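Side-chain contacts in phosphate-binding protein PstS 2 (Streptococcus pneumoniae, PDB 4H1X), which probably serves as the solute-binding component of the PstSACB ABC transporter, capturing phosphate for import into the cell: residues 111-116 with 201-206; 118-123 with 150-155; 124-129 with 223-228; 172-177 with 184-189. All coordinates share one frame; numbering follows the deposited sequence. Where two conformers were deposited one is given.

Following the chain from its N terminus, the first segment of interaction 1 leaves strand 103-110 and leads into helix 116-126, whose middle belongs to interaction 2 and whose end to interaction 3. Interaction 2 closes its loop first, at 150-155, bringing the approach to strand 155-162 against that helix. Interaction 4 then closes a short loop between helix 164-180 and strand 183-190. Interaction 1 closes at 201-206, with interactions 2 and 4 nested inside it. Interaction 3 closes last, on strand 223-236; it crosses interactions 1 and 2 and encloses interaction 4. Asp-120 and Tyr-177 join interactions 2 and 4, while Phe-124 and Ile-227 of interaction 3 pack on helix 164-180.

Interaction 1: 111-116 with 201-206; sequences SSNLSK and KEKTAD
Asn-113 and Leu-114 meet Lys-203 and Asp-206 in a water-bridged surface contact between two connections of one lobe: the turn from strand 103-110 into helix 116-126, and the turn from helix 193-202 into strand 207-210. The amide of Asn-113 lies across the aliphatic part of Lys-203, with ND2 3.7 Å from Lys-203 CB and OD1 3.7 Å from Lys-203 CD. Asn-113 swings its CG anti to the backbone N (chi1 -174°), and the extended Lys-203 chain runs past the amide, carrying NZ to a water that also donates to Asn-113 OD1. Two more waters accept from Asn-113 ND2; one donates to Ala-205 O and the other to Lys-203 O, so the amide is held from both ends. In the next residue, CD1 of the buried Leu-114 rests 3.4 Å from Asp-206 O. That same carbonyl takes a hydrogen bond from a water at 2.8 Å, which accepts in turn from Ser-111 N. Another water spans Ser-115 N and Asp-206 OD1, lying 2.6 Å from the carboxylate oxygen, while Asp-206 OD2 accepts from Ser-159 N. Both segments are also shaped locally. Ser-111 OG accepts from Asn-113 N at 3.0 Å in an ST turn, within a type I beta turn, and Ser-115 N-caps helix 116-126 through Gly-118 N. Lys-203, with positive phi, closes helix 193-202 in a Schellman motif. An N-capped helix start and a Schellman helix end thus lie beside the antiparallel pair 103-110 and 207-210, in an alpha/beta lobe of the periplasmic-binding-protein fold.

Interaction 2: 118-123 with 150-155; sequences GQDFIS and TSQHLS
Asp-120, on helix 116-126, faces Gln-152 and Leu-154 of the loop entering strand 155-162, a helix-to-loop contact on the outside of an alpha/beta lobe of the periplasmic-binding-protein fold. Gly-118, in the first turn, gives its N to Ser-115 OG, the N-cap. Asp-120 then carries the contact, whereas Phe-121 after it turns away from the loop and into the lobe. The CG of Asp-120 stands anti to the backbone N (chi1 -172°), pushing the carboxylate out to the loop. There OD1 sits 3.6 Å from Gln-152 CD; the two side chains run antiparallel as they pass, with carboxylate and amide planes 30° apart. On the same face of the carboxylate, nearer its root, Leu-154 brings CD1 to 3.7 Å from Asp-120 CB and lies obliquely across the side chain. OD2 is also hydrogen-bonded to the hydroxyls of Tyr-177 and Tyr-149. The residue is buried, yet two waters and two hydroxyls serve the carboxylate, which is consistent with an ionised acid. One of these waters donates to both OD1 and Thr-150 O; the other donates to Asp-120 OD2 at 2.9 Å and accepts from Gln-152 N at 2.7 Å.

Interaction 3: 124-129 with 223-228; sequences FIHSKQ and THDAIA
Ile-125 and Ile-227 bring the two backbones closest, with 7.4 Å between their CA atoms. The helix side is a break: helix 116-126 stops, Ser-127 leaves helical geometry, and helix 128-136 starts immediately. Ser-127 serves both helices, hydrogen-bonded through OG to Phe-124 O (2.6 Å) and capping Gly-130 N. On the other side the strand from 223 turns a corner at Ile-227, where Ile-227 and Ala-228 both face Phe-106 in a classic beta bulge. Between the segments Ile-125 CG2 meets Ile-227 CG2 at 3.5 Å, a tight methyl-to-methyl contact; Ile-227 is backed by Met-170 and Leu-173 of helix 164-180. Next to this apolar touch, His-126 NE2 donates to Asp-225 OD2 over 2.7 Å, with an N-H...O angle of 161°. The acceptor lies at the ring edge, nearly in its plane, yet the ring stands at 90° to the carboxylate and NE2 comes from above the carboxylate plane. Asp-225 CG is anti to its N (chi1 171°), which carries the carboxylate out to the imidazole. Such a short His-carboxylate bond would probably polarise the imidazole and stabilise any positive charge on it, while Lys-143 makes only a long, weak ion pair with Asp-225 OD1.

Interaction 4: 172-177 with 184-189; sequences KLAEAY and VTIDIT
The Tyr-177 ring presents its CE2 edge to Val-184, whose CG1 lies in the ring plane 3.8 Å from that atom. Ile-186 CD1 comes to the neighbouring CD2 at 3.7 Å from an oblique direction, and both branched side chains cross the tyrosine at about a right angle. Phe-121 of helix 116-126 adds an edge-to-face ring contact. With CG anti to the backbone N (chi1 -177°), the ring is carried out from the helix to the Val-184 end of the strand segment, and its OH is hydrogen-bonded to Asp-120 OD2. One turn back, Ala-174 CB fits where two isoleucines converge, 3.9 Å from Ile-186 CD1 and 4.0 Å from Ile-188 CD1. Its small side chain lets the backbones come near, the CA atoms of Ala-174 and Ile-186 being 6.5 Å apart. Val-184, Ile-186 and Ile-188, every second residue of the strand, thus form the surface that meets the helix, and this contact is purely apolar. The local axes approach to 9.3 Å and run antiparallel, at 175°. This is helix-on-sheet packing within a beta-alpha-beta crossover: strand 155-162 leads into helix 164-180, which returns the chain to strand 183-190 in parallel pairing with the first, a standard unit of the alpha/beta lobes of periplasmic binding proteins.

Interaction 1: 111-116 with 201-206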
loop_
_atom_site.group_PDB
_atom_site.type_symbol
_atom_site.label_atom_id
_atom_site.label_comp_id
_atom_site.label_asym_id
_atom_site.label_seq_id
_atom_site.Cartn_x
_atom_site.Cartn_y
_atom_site.Cartn_z
ATOM N N SER A 111 9.700 -15.633 -11.550
ATOM C CA SER A 111 10.446 -16.875 -11.439
ATOM C C SER A 111 11.432 -16.956 -12.594
ATOM O O SER A 111 11.552 -16.000 -13.384
ATOM C CB SER A 111 9.475 -18.045 -11.504
ATOM O OG SER A 111 8.935 -18.117 -12.817
ATOM N N SER A 112 12.080 -18.117 -12.728
ATOM C CA SER A 112 12.991 -18.415 -13.814
ATOM C C SER A 112 12.224 -18.408 -15.155
ATOM O O SER A 112 12.845 -18.342 -16.209
ATOM C CB SER A 112 13.672 -19.759 -13.570
ATOM O OG SER A 112 12.735 -20.826 -13.513
ATOM N N ASN A 113 10.873 -18.439 -15.099
ATOM C CA ASN A 113 10.011 -18.389 -16.300
ATOM C C ASN A 113 9.911 -16.968 -16.918
ATOM O O ASN A 113 9.377 -16.822 -18.033
ATOM C CB ASN A 113 8.595 -18.881 -15.946
ATOM C CG ASN A 113 7.682 -18.993 -17.155
ATOM O OD1 ASN A 113 8.028 -19.628 -18.153
ATOM N ND2 ASN A 113 6.582 -18.261 -17.132
ATOM N N LEU A 114 10.425 -15.932 -16.215
ATOM C CA LEU A 114 10.316 -14.543 -16.673
ATOM C C LEU A 114 10.941 -14.345 -18.065
ATOM O O LEU A 114 12.157 -14.470 -18.249
ATOM C CB LEU A 114 10.921 -13.550 -15.658
ATOM C CG LEU A 114 10.651 -12.087 -16.018
ATOM C CD1 LEU A 114 9.189 -11.773 -15.886
ATOM C CD2 LEU A 114 11.471 -11.151 -15.117
ATOM N N SER A 115 10.080 -14.001 -19.035
ATOM C CA SER A 115 10.441 -13.800 -20.447
ATOM C C SER A 115 11.417 -12.648 -20.620
ATOM O O SER A 115 11.542 -11.824 -19.721
ATOM C CB SER A 115 9.179 -13.526 -21.266
ATOM O OG SER A 115 8.548 -12.305 -20.899
ATOM N N LYS A 116 12.105 -12.582 -21.780
ATOM C CA LYS A 116 12.982 -11.453 -22.116
ATOM C C LYS A 116 12.167 -10.142 -22.027
ATOM O O LYS A 116 12.662 -9.136 -21.510
ATOM C CB LYS A 116 13.524 -11.656 -23.540
ATOM C CG LYS A 116 14.657 -10.716 -23.938
ATOM C CD LYS A 116 15.188 -11.093 -25.321
ATOM C CE LYS A 116 16.404 -10.290 -25.699
ATOM N NZ LYS A 116 17.652 -10.911 -25.180
ATOM N N LYS A 201 3.935 -18.974 -10.312
ATOM C CA LYS A 201 4.430 -20.352 -10.185
ATOM C C LYS A 201 3.807 -21.282 -11.239
ATOM O O LYS A 201 4.523 -22.097 -11.819
ATOM C CB LYS A 201 4.174 -20.895 -8.777
ATOM C CG LYS A 201 4.916 -20.104 -7.709
ATOM C CD LYS A 201 4.842 -20.798 -6.361
ATOM C CE LYS A 201 5.712 -20.054 -5.378
ATOM N NZ LYS A 201 5.871 -20.813 -4.115
ATOM N N GLU A 202 2.506 -21.100 -11.541
ATOM C CA GLU A 202 1.753 -21.882 -12.534
ATOM C C GLU A 202 2.027 -21.427 -13.982
ATOM O O GLU A 202 1.575 -22.083 -14.923
ATOM C CB GLU A 202 0.253 -21.831 -12.229
ATOM C CG GLU A 202 -0.086 -22.650 -10.994
ATOM C CD GLU A 202 -1.550 -22.798 -10.628
ATOM O OE1 GLU A 202 -2.419 -22.266 -11.359
ATOM O OE2 GLU A 202 -1.826 -23.444 -9.590
ATOM N N LYS A 203 2.829 -20.363 -14.150
ATOM C CA LYS A 203 3.273 -19.778 -15.417
ATOM C C LYS A 203 2.103 -19.154 -16.199
ATOM O O LYS A 203 2.200 -19.040 -17.421
ATOM C CB LYS A 203 4.047 -20.816 -16.280
ATOM C CG LYS A 203 5.258 -21.428 -15.595
ATOM C CD LYS A 203 6.021 -22.333 -16.561
ATOM C CE LYS A 203 6.994 -23.249 -15.881
ATOM N NZ LYS A 203 7.780 -24.031 -16.874
ATOM N N THR A 204 1.014 -18.729 -15.508
ATOM C CA THR A 204 -0.138 -18.058 -16.151
ATOM C C THR A 204 0.035 -16.520 -16.088
ATOM O O THR A 204 -0.703 -15.776 -16.739
ATOM C CB THR A 204 -1.481 -18.509 -15.556
ATOM O OG1 THR A 204 -1.578 -18.069 -14.203
ATOM C CG2 THR A 204 -1.701 -20.026 -15.664
ATOM N N ALA A 205 0.989 -16.054 -15.264
ATOM C CA ALA A 205 1.374 -14.652 -15.159
ATOM C C ALA A 205 2.862 -14.571 -15.328
ATOM O O ALA A 205 3.592 -15.429 -14.813
ATOM C CB ALA A 205 0.985 -14.080 -13.804
ATOM N N ASP A 206 3.320 -13.509 -15.970
ATOM C CA ASP A 206 4.738 -13.263 -16.117
ATOM C C ASP A 206 5.275 -12.657 -14.812
ATOM O O ASP A 206 6.382 -12.964 -14.388
ATOM C CB ASP A 206 4.979 -12.350 -17.319
ATOM C CG ASP A 206 4.444 -12.950 -18.623
ATOM O OD1 ASP A 206 4.901 -14.036 -19.004
ATOM O OD2 ASP A 206 3.496 -12.376 -19.202
HETATM O O HOH W 1 8.061 -15.074 -13.828
HETATM O O HOH W 2 7.156 -20.131 -12.660
HETATM O O HOH W 3 5.775 -17.077 -14.413
HETATM O O HOH W 4 4.363 -18.356 -19.201
HETATM O O HOH W 5 9.990 -21.858 -17.576
HETATM O O HOH W 6 7.334 -14.629 -18.325
#

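Interaction 2: 118-123 with 150-155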
loop_
_atom_site.group_PDB
_atom_site.type_symbol
_atom_site.label_atom_id
_atom_site.label_comp_id
_atom_site.label_asym_id
_atom_site.label_seq_id
_atom_site.Cartn_x
_atom_site.Cartn_y
_atom_site.Cartn_z
ATOM N N GLY A 118 9.390 -9.571 -20.166
ATOM C CA GLY A 118 9.143 -9.357 -18.734
ATOM C C GLY A 118 10.362 -8.743 -18.072
ATOM O O GLY A 118 10.240 -7.796 -17.287
ATOM N N GLN A 119 11.549 -9.263 -18.398
ATOM C CA GLN A 119 12.830 -8.732 -17.882
ATOM C C GLN A 119 13.068 -7.283 -18.356
ATOM O O GLN A 119 13.543 -6.452 -17.577
ATOM C CB GLN A 119 14.000 -9.625 -18.333
ATOM C CG GLN A 119 13.983 -11.004 -17.643
ATOM C CD GLN A 119 15.090 -11.895 -18.138
ATOM O OE1 GLN A 119 14.857 -12.994 -18.689
ATOM N NE2 GLN A 119 16.304 -11.423 -18.016
ATOM N N ASP A 120 12.687 -6.962 -19.612
ATOM C CA ASP A 120 12.840 -5.589 -20.119
ATOM C C ASP A 120 11.895 -4.642 -19.348
ATOM O O ASP A 120 12.273 -3.515 -19.014
ATOM C CB ASP A 120 12.572 -5.526 -21.623
ATOM C CG ASP A 120 12.904 -4.164 -22.206
ATOM O OD1 ASP A 120 14.104 -3.814 -22.246
ATOM O OD2 ASP A 120 11.964 -3.394 -22.477
ATOM N N PHE A 121 10.673 -5.112 -19.062
ATOM C CA PHE A 121 9.704 -4.326 -18.287
ATOM C C PHE A 121 10.248 -4.079 -16.851
ATOM O O PHE A 121 10.167 -2.946 -16.362
ATOM C CB PHE A 121 8.338 -5.012 -18.257
ATOM C CG PHE A 121 7.249 -4.238 -17.540
ATOM C CD1 PHE A 121 7.068 -2.877 -17.771
ATOM C CD2 PHE A 121 6.413 -4.868 -16.631
ATOM C CE1 PHE A 121 6.030 -2.172 -17.133
ATOM C CE2 PHE A 121 5.379 -4.161 -15.996
ATOM C CZ PHE A 121 5.220 -2.814 -16.229
ATOM N N ILE A 122 10.851 -5.111 -16.202
ATOM C CA ILE A 122 11.471 -4.998 -14.865
ATOM C C ILE A 122 12.588 -3.947 -14.921
ATOM O O ILE A 122 12.731 -3.139 -14.006
ATOM C CB ILE A 122 12.008 -6.384 -14.357
ATOM C CG1 ILE A 122 10.889 -7.433 -14.149
ATOM C CG2 ILE A 122 12.918 -6.266 -13.120
ATOM C CD1 ILE A 122 9.734 -7.049 -13.313
ATOM N N SER A 123 13.401 -3.974 -16.013
ATOM C CA SER A 123 14.505 -3.015 -16.190
ATOM C C SER A 123 13.937 -1.592 -16.227
ATOM O O SER A 123 14.486 -0.680 -15.607
ATOM C CB SER A 123 15.311 -3.328 -17.448
ATOM O OG SER A 123 15.927 -4.604 -17.346
ATOM N N THR A 150 16.742 2.390 -22.137
ATOM C CA THR A 150 16.600 2.753 -23.555
ATOM C C THR A 150 15.659 1.716 -24.187
ATOM O O THR A 150 15.892 0.506 -24.048
ATOM C CB THR A 150 17.969 2.877 -24.268
ATOM O OG1 THR A 150 18.682 3.979 -23.694
ATOM C CG2 THR A 150 17.830 3.087 -25.790
ATOM N N SER A 151 14.594 2.178 -24.871
ATOM C CA SER A 151 13.632 1.241 -25.478
ATOM C C SER A 151 14.249 0.360 -26.575
ATOM O O SER A 151 15.070 0.829 -27.368
ATOM C CB SER A 151 12.428 1.980 -26.052
ATOM O OG SER A 151 11.503 1.051 -26.596
ATOM N N GLN A 152 13.836 -0.919 -26.606
ATOM C CA GLN A 152 14.261 -1.908 -27.616
ATOM C C GLN A 152 13.148 -2.028 -28.663
ATOM O O GLN A 152 13.289 -2.770 -29.644
ATOM C CB GLN A 152 14.574 -3.293 -26.979
ATOM C CG GLN A 152 15.286 -3.236 -25.616
ATOM C CD GLN A 152 15.968 -4.521 -25.194
ATOM O OE1 GLN A 152 15.443 -5.630 -25.347
ATOM N NE2 GLN A 152 17.143 -4.393 -24.584
ATOM N N HIS A 153 12.030 -1.273 -28.431
ATOM C CA HIS A 153 10.796 -1.228 -29.225
ATOM C C HIS A 153 10.335 -2.664 -29.425
ATOM O O HIS A 153 10.234 -3.163 -30.555
ATOM C CB HIS A 153 10.993 -0.455 -30.539
ATOM C CG HIS A 153 11.424 0.956 -30.311
ATOM N ND1 HIS A 153 10.508 1.950 -29.993
ATOM C CD2 HIS A 153 12.670 1.489 -30.306
ATOM C CE1 HIS A 153 11.221 3.054 -29.829
ATOM N NE2 HIS A 153 12.527 2.826 -30.013
ATOM N N LEU A 154 10.143 -3.358 -28.281
ATOM C CA LEU A 154 9.784 -4.769 -28.267
ATOM C C LEU A 154 8.350 -4.988 -28.626
ATOM O O LEU A 154 7.568 -4.045 -28.771
ATOM C CB LEU A 154 10.078 -5.427 -26.914
ATOM C CG LEU A 154 11.547 -5.584 -26.508
ATOM C CD1 LEU A 154 11.654 -6.220 -25.140
ATOM C CD2 LEU A 154 12.338 -6.411 -27.521
ATOM N N SER A 155 8.020 -6.256 -28.828
ATOM C CA SER A 155 6.680 -6.660 -29.158
ATOM C C SER A 155 6.366 -7.876 -28.349
ATOM O O SER A 155 7.251 -8.679 -28.057
ATOM C CB SER A 155 6.541 -6.935 -30.652
ATOM O OG SER A 155 5.172 -7.072 -30.989
HETATM O O HOH W 7 16.452 -1.642 -22.916
HETATM O O HOH W 8 12.038 -2.346 -25.157
#

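Interaction 3: 124-129 with 223-228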
loop_
_atom_site.group_PDB
_atom_site.type_symbol
_atom_site.label_atom_id
_atom_site.label_comp_id
_atom_site.label_asym_id
_atom_site.label_seq_id
_atom_site.Cartn_x
_atom_site.Cartn_y
_atom_site.Cartn_z
ATOM N N PHE A 124 12.808 -1.415 -16.924
ATOM C CA PHE A 124 12.142 -0.099 -16.994
ATOM C C PHE A 124 11.694 0.327 -15.592
ATOM O O PHE A 124 11.905 1.459 -15.201
ATOM C CB PHE A 124 10.921 -0.165 -17.929
ATOM C CG PHE A 124 10.174 1.156 -17.936
ATOM C CD1 PHE A 124 10.658 2.246 -18.663
ATOM C CD2 PHE A 124 9.061 1.349 -17.117
ATOM C CE1 PHE A 124 9.996 3.469 -18.646
ATOM C CE2 PHE A 124 8.428 2.599 -17.058
ATOM C CZ PHE A 124 8.901 3.649 -17.826
ATOM N N ILE A 125 11.067 -0.579 -14.844
ATOM C CA ILE A 125 10.606 -0.277 -13.483
ATOM C C ILE A 125 11.799 0.135 -12.586
ATOM O O ILE A 125 11.664 1.052 -11.760
ATOM C CB ILE A 125 9.858 -1.481 -12.890
ATOM C CG1 ILE A 125 8.512 -1.728 -13.628
ATOM C CG2 ILE A 125 9.618 -1.267 -11.365
ATOM C CD1 ILE A 125 7.802 -3.111 -13.234
ATOM N N HIS A 126 12.948 -0.508 -12.778
ATOM C CA HIS A 126 14.172 -0.229 -12.005
ATOM C C HIS A 126 14.861 1.064 -12.431
ATOM O O HIS A 126 15.635 1.616 -11.656
ATOM C CB HIS A 126 15.151 -1.414 -12.130
ATOM C CG HIS A 126 14.736 -2.583 -11.292
ATOM N ND1 HIS A 126 15.225 -3.859 -11.526
ATOM C CD2 HIS A 126 13.860 -2.632 -10.260
ATOM C CE1 HIS A 126 14.686 -4.625 -10.589
ATOM N NE2 HIS A 126 13.851 -3.931 -9.814
ATOM N N SER A 127 14.576 1.554 -13.631
ATOM C CA SER A 127 15.260 2.727 -14.196
ATOM C C SER A 127 14.921 4.038 -13.493
ATOM O O SER A 127 13.937 4.111 -12.750
ATOM C CB SER A 127 14.908 2.873 -15.671
ATOM O OG SER A 127 13.582 3.338 -15.854
ATOM N N LYS A 128 15.688 5.104 -13.821
ATOM C CA LYS A 128 15.433 6.458 -13.310
ATOM C C LYS A 128 14.001 6.879 -13.708
ATOM O O LYS A 128 13.280 7.413 -12.872
ATOM C CB LYS A 128 16.494 7.440 -13.860
ATOM C CG LYS A 128 16.469 8.815 -13.187
ATOM C CD LYS A 128 17.666 9.658 -13.620
ATOM C CE LYS A 128 17.913 10.831 -12.700
ATOM N NZ LYS A 128 19.194 11.519 -13.030
ATOM N N GLN A 129 13.566 6.555 -14.946
ATOM C CA GLN A 129 12.200 6.870 -15.442
ATOM C C GLN A 129 11.123 6.110 -14.663
ATOM O O GLN A 129 10.090 6.689 -14.328
ATOM C CB GLN A 129 12.048 6.516 -16.928
ATOM C CG GLN A 129 13.003 7.206 -17.876
ATOM C CD GLN A 129 12.888 6.561 -19.235
ATOM O OE1 GLN A 129 13.860 6.038 -19.800
ATOM N NE2 GLN A 129 11.677 6.549 -19.769
ATOM N N THR A 223 11.768 -14.709 -6.962
ATOM C CA THR A 223 12.496 -13.498 -6.590
ATOM C C THR A 223 11.418 -12.435 -6.344
ATOM O O THR A 223 10.423 -12.406 -7.079
ATOM C CB THR A 223 13.498 -13.078 -7.687
ATOM O OG1 THR A 223 14.387 -14.164 -7.952
ATOM C CG2 THR A 223 14.312 -11.839 -7.291
ATOM N N HIS A 224 11.541 -11.663 -5.265
ATOM C CA HIS A 224 10.623 -10.553 -4.991
ATOM C C HIS A 224 11.447 -9.286 -4.930
ATOM O O HIS A 224 12.639 -9.318 -4.582
ATOM C CB HIS A 224 9.782 -10.744 -3.717
ATOM C CG HIS A 224 10.577 -10.665 -2.457
ATOM N ND1 HIS A 224 11.143 -11.796 -1.889
ATOM C CD2 HIS A 224 10.876 -9.594 -1.688
ATOM C CE1 HIS A 224 11.751 -11.379 -0.791
ATOM N NE2 HIS A 224 11.630 -10.062 -0.637
ATOM N N ASP A 225 10.821 -8.177 -5.278
ATOM C CA ASP A 225 11.482 -6.891 -5.340
ATOM C C ASP A 225 10.493 -5.785 -4.964
ATOM O O ASP A 225 9.407 -5.715 -5.543
ATOM C CB ASP A 225 11.981 -6.720 -6.780
ATOM C CG ASP A 225 12.513 -5.356 -7.112
ATOM O OD1 ASP A 225 13.481 -4.920 -6.446
ATOM O OD2 ASP A 225 11.983 -4.733 -8.059
ATOM N N ALA A 226 10.855 -4.929 -3.993
ATOM C CA ALA A 226 9.941 -3.842 -3.596
ATOM C C ALA A 226 10.086 -2.658 -4.557
ATOM O O ALA A 226 11.123 -1.988 -4.563
ATOM C CB ALA A 226 10.208 -3.412 -2.158
ATOM N N ILE A 227 9.053 -2.409 -5.369
ATOM C CA ILE A 227 9.037 -1.308 -6.343
ATOM C C ILE A 227 8.578 -0.007 -5.665
ATOM O O ILE A 227 8.776 1.066 -6.209
ATOM C CB ILE A 227 8.182 -1.630 -7.593
ATOM C CG1 ILE A 227 6.687 -1.814 -7.259
ATOM C CG2 ILE A 227 8.763 -2.819 -8.343
ATOM C CD1 ILE A 227 5.679 -1.773 -8.500
ATOM N N ALA A 228 7.966 -0.105 -4.493
ATOM C CA ALA A 228 7.487 1.059 -3.751
ATOM C C ALA A 228 7.199 0.694 -2.316
ATOM O O ALA A 228 6.926 -0.479 -2.010
ATOM C CB ALA A 228 6.207 1.608 -4.388
#

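Interaction 4: 172-177 with 184-189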
loop_
_atom_site.group_PDB
_atom_site.type_symbol
_atom_site.label_atom_id
_atom_site.label_comp_id
_atom_site.label_asym_id
_atom_site.label_seq_id
_atom_site.Cartn_x
_atom_site.Cartn_y
_atom_site.Cartn_z
ATOM N N LYS A 172 0.167 2.755 -14.034
ATOM C CA LYS A 172 0.996 3.942 -14.360
ATOM C C LYS A 172 2.337 3.492 -14.997
ATOM O O LYS A 172 2.821 4.088 -15.970
ATOM C CB LYS A 172 1.258 4.813 -13.101
ATOM C CG LYS A 172 0.003 5.384 -12.392
ATOM C CD LYS A 172 -0.759 6.362 -13.274
ATOM C CE LYS A 172 -1.855 7.057 -12.488
ATOM N NZ LYS A 172 -2.724 7.846 -13.393
ATOM N N LEU A 173 2.914 2.428 -14.453
ATOM C CA LEU A 173 4.197 1.902 -14.957
ATOM C C LEU A 173 4.011 1.308 -16.347
ATOM O O LEU A 173 4.831 1.605 -17.226
ATOM C CB LEU A 173 4.803 0.892 -13.992
ATOM C CG LEU A 173 5.367 1.507 -12.686
ATOM C CD1 LEU A 173 5.545 0.447 -11.605
ATOM C CD2 LEU A 173 6.732 2.252 -12.931
ATOM N N ALA A 174 2.904 0.561 -16.572
ATOM C CA ALA A 174 2.579 0.016 -17.889
ATOM C C ALA A 174 2.375 1.146 -18.909
ATOM O O ALA A 174 2.887 1.035 -20.023
ATOM C CB ALA A 174 1.336 -0.848 -17.811
ATOM N N GLU A 175 1.687 2.251 -18.524
ATOM C CA GLU A 175 1.454 3.388 -19.443
ATOM C C GLU A 175 2.773 3.981 -19.908
ATOM O O GLU A 175 2.955 4.231 -21.110
ATOM C CB GLU A 175 0.652 4.501 -18.741
ATOM C CG GLU A 175 -0.799 4.209 -18.434
ATOM C CD GLU A 175 -1.443 5.337 -17.647
ATOM O OE1 GLU A 175 -0.717 6.234 -17.160
ATOM O OE2 GLU A 175 -2.685 5.329 -17.527
ATOM N N ALA A 176 3.688 4.245 -18.944
ATOM C CA ALA A 176 4.987 4.864 -19.259
ATOM C C ALA A 176 5.832 3.922 -20.119
ATOM O O ALA A 176 6.471 4.379 -21.060
ATOM C CB ALA A 176 5.725 5.238 -17.974
ATOM N N TYR A 177 5.778 2.605 -19.836
ATOM C CA TYR A 177 6.521 1.617 -20.612
ATOM C C TYR A 177 6.001 1.524 -22.054
ATOM O O TYR A 177 6.809 1.457 -22.981
ATOM C CB TYR A 177 6.453 0.240 -19.944
ATOM C CG TYR A 177 7.267 -0.824 -20.658
ATOM C CD1 TYR A 177 8.644 -0.912 -20.478
ATOM C CD2 TYR A 177 6.647 -1.786 -21.453
ATOM C CE1 TYR A 177 9.384 -1.947 -21.057
ATOM C CE2 TYR A 177 7.379 -2.799 -22.068
ATOM C CZ TYR A 177 8.744 -2.883 -21.851
ATOM O OH TYR A 177 9.470 -3.870 -22.460
ATOM N N VAL A 184 3.866 -3.403 -27.398
ATOM C CA VAL A 184 3.798 -4.272 -26.220
ATOM C C VAL A 184 2.442 -4.109 -25.580
ATOM O O VAL A 184 2.031 -2.975 -25.334
ATOM C CB VAL A 184 4.923 -4.010 -25.184
ATOM C CG1 VAL A 184 4.635 -4.729 -23.850
ATOM C CG2 VAL A 184 6.265 -4.452 -25.731
ATOM N N THR A 185 1.752 -5.224 -25.292
ATOM C CA THR A 185 0.477 -5.125 -24.589
ATOM C C THR A 185 0.687 -5.632 -23.159
ATOM O O THR A 185 1.382 -6.621 -22.950
ATOM C CB THR A 185 -0.660 -5.841 -25.319
ATOM O OG1 THR A 185 -0.317 -7.198 -25.522
ATOM C CG2 THR A 185 -0.991 -5.205 -26.650
ATOM N N ILE A 186 0.135 -4.932 -22.183
ATOM C CA ILE A 186 0.292 -5.354 -20.784
ATOM C C ILE A 186 -1.105 -5.502 -20.188
ATOM O O ILE A 186 -1.830 -4.519 -20.124
ATOM C CB ILE A 186 1.202 -4.393 -19.945
ATOM C CG1 ILE A 186 2.666 -4.320 -20.514
ATOM C CG2 ILE A 186 1.209 -4.850 -18.473
ATOM C CD1 ILE A 186 3.593 -3.212 -19.886
ATOM N N ASP A 187 -1.475 -6.720 -19.774
ATOM C CA ASP A 187 -2.734 -7.020 -19.098
ATOM C C ASP A 187 -2.464 -7.047 -17.595
ATOM O O ASP A 187 -1.509 -7.708 -17.146
ATOM C CB ASP A 187 -3.292 -8.386 -19.525
ATOM C CG ASP A 187 -3.874 -8.533 -20.923
ATOM O OD1 ASP A 187 -3.825 -7.556 -21.695
ATOM O OD2 ASP A 187 -4.378 -9.625 -21.238
ATOM N N ILE A 188 -3.267 -6.333 -16.825
ATOM C CA ILE A 188 -3.063 -6.325 -15.389
ATOM C C ILE A 188 -4.312 -6.908 -14.752
ATOM O O ILE A 188 -5.392 -6.325 -14.893
ATOM C CB ILE A 188 -2.753 -4.896 -14.883
ATOM C CG1 ILE A 188 -1.458 -4.348 -15.545
ATOM C CG2 ILE A 188 -2.682 -4.894 -13.345
ATOM C CD1 ILE A 188 -1.253 -2.853 -15.496
ATOM N N THR A 189 -4.158 -8.018 -14.030
ATOM C CA THR A 189 -5.280 -8.670 -13.379
ATOM C C THR A 189 -5.211 -8.435 -11.892
ATOM O O THR A 189 -4.214 -8.802 -11.254
ATOM C CB THR A 189 -5.292 -10.165 -13.710
ATOM O OG1 THR A 189 -5.419 -10.329 -15.120
ATOM C CG2 THR A 189 -6.420 -10.908 -12.993
#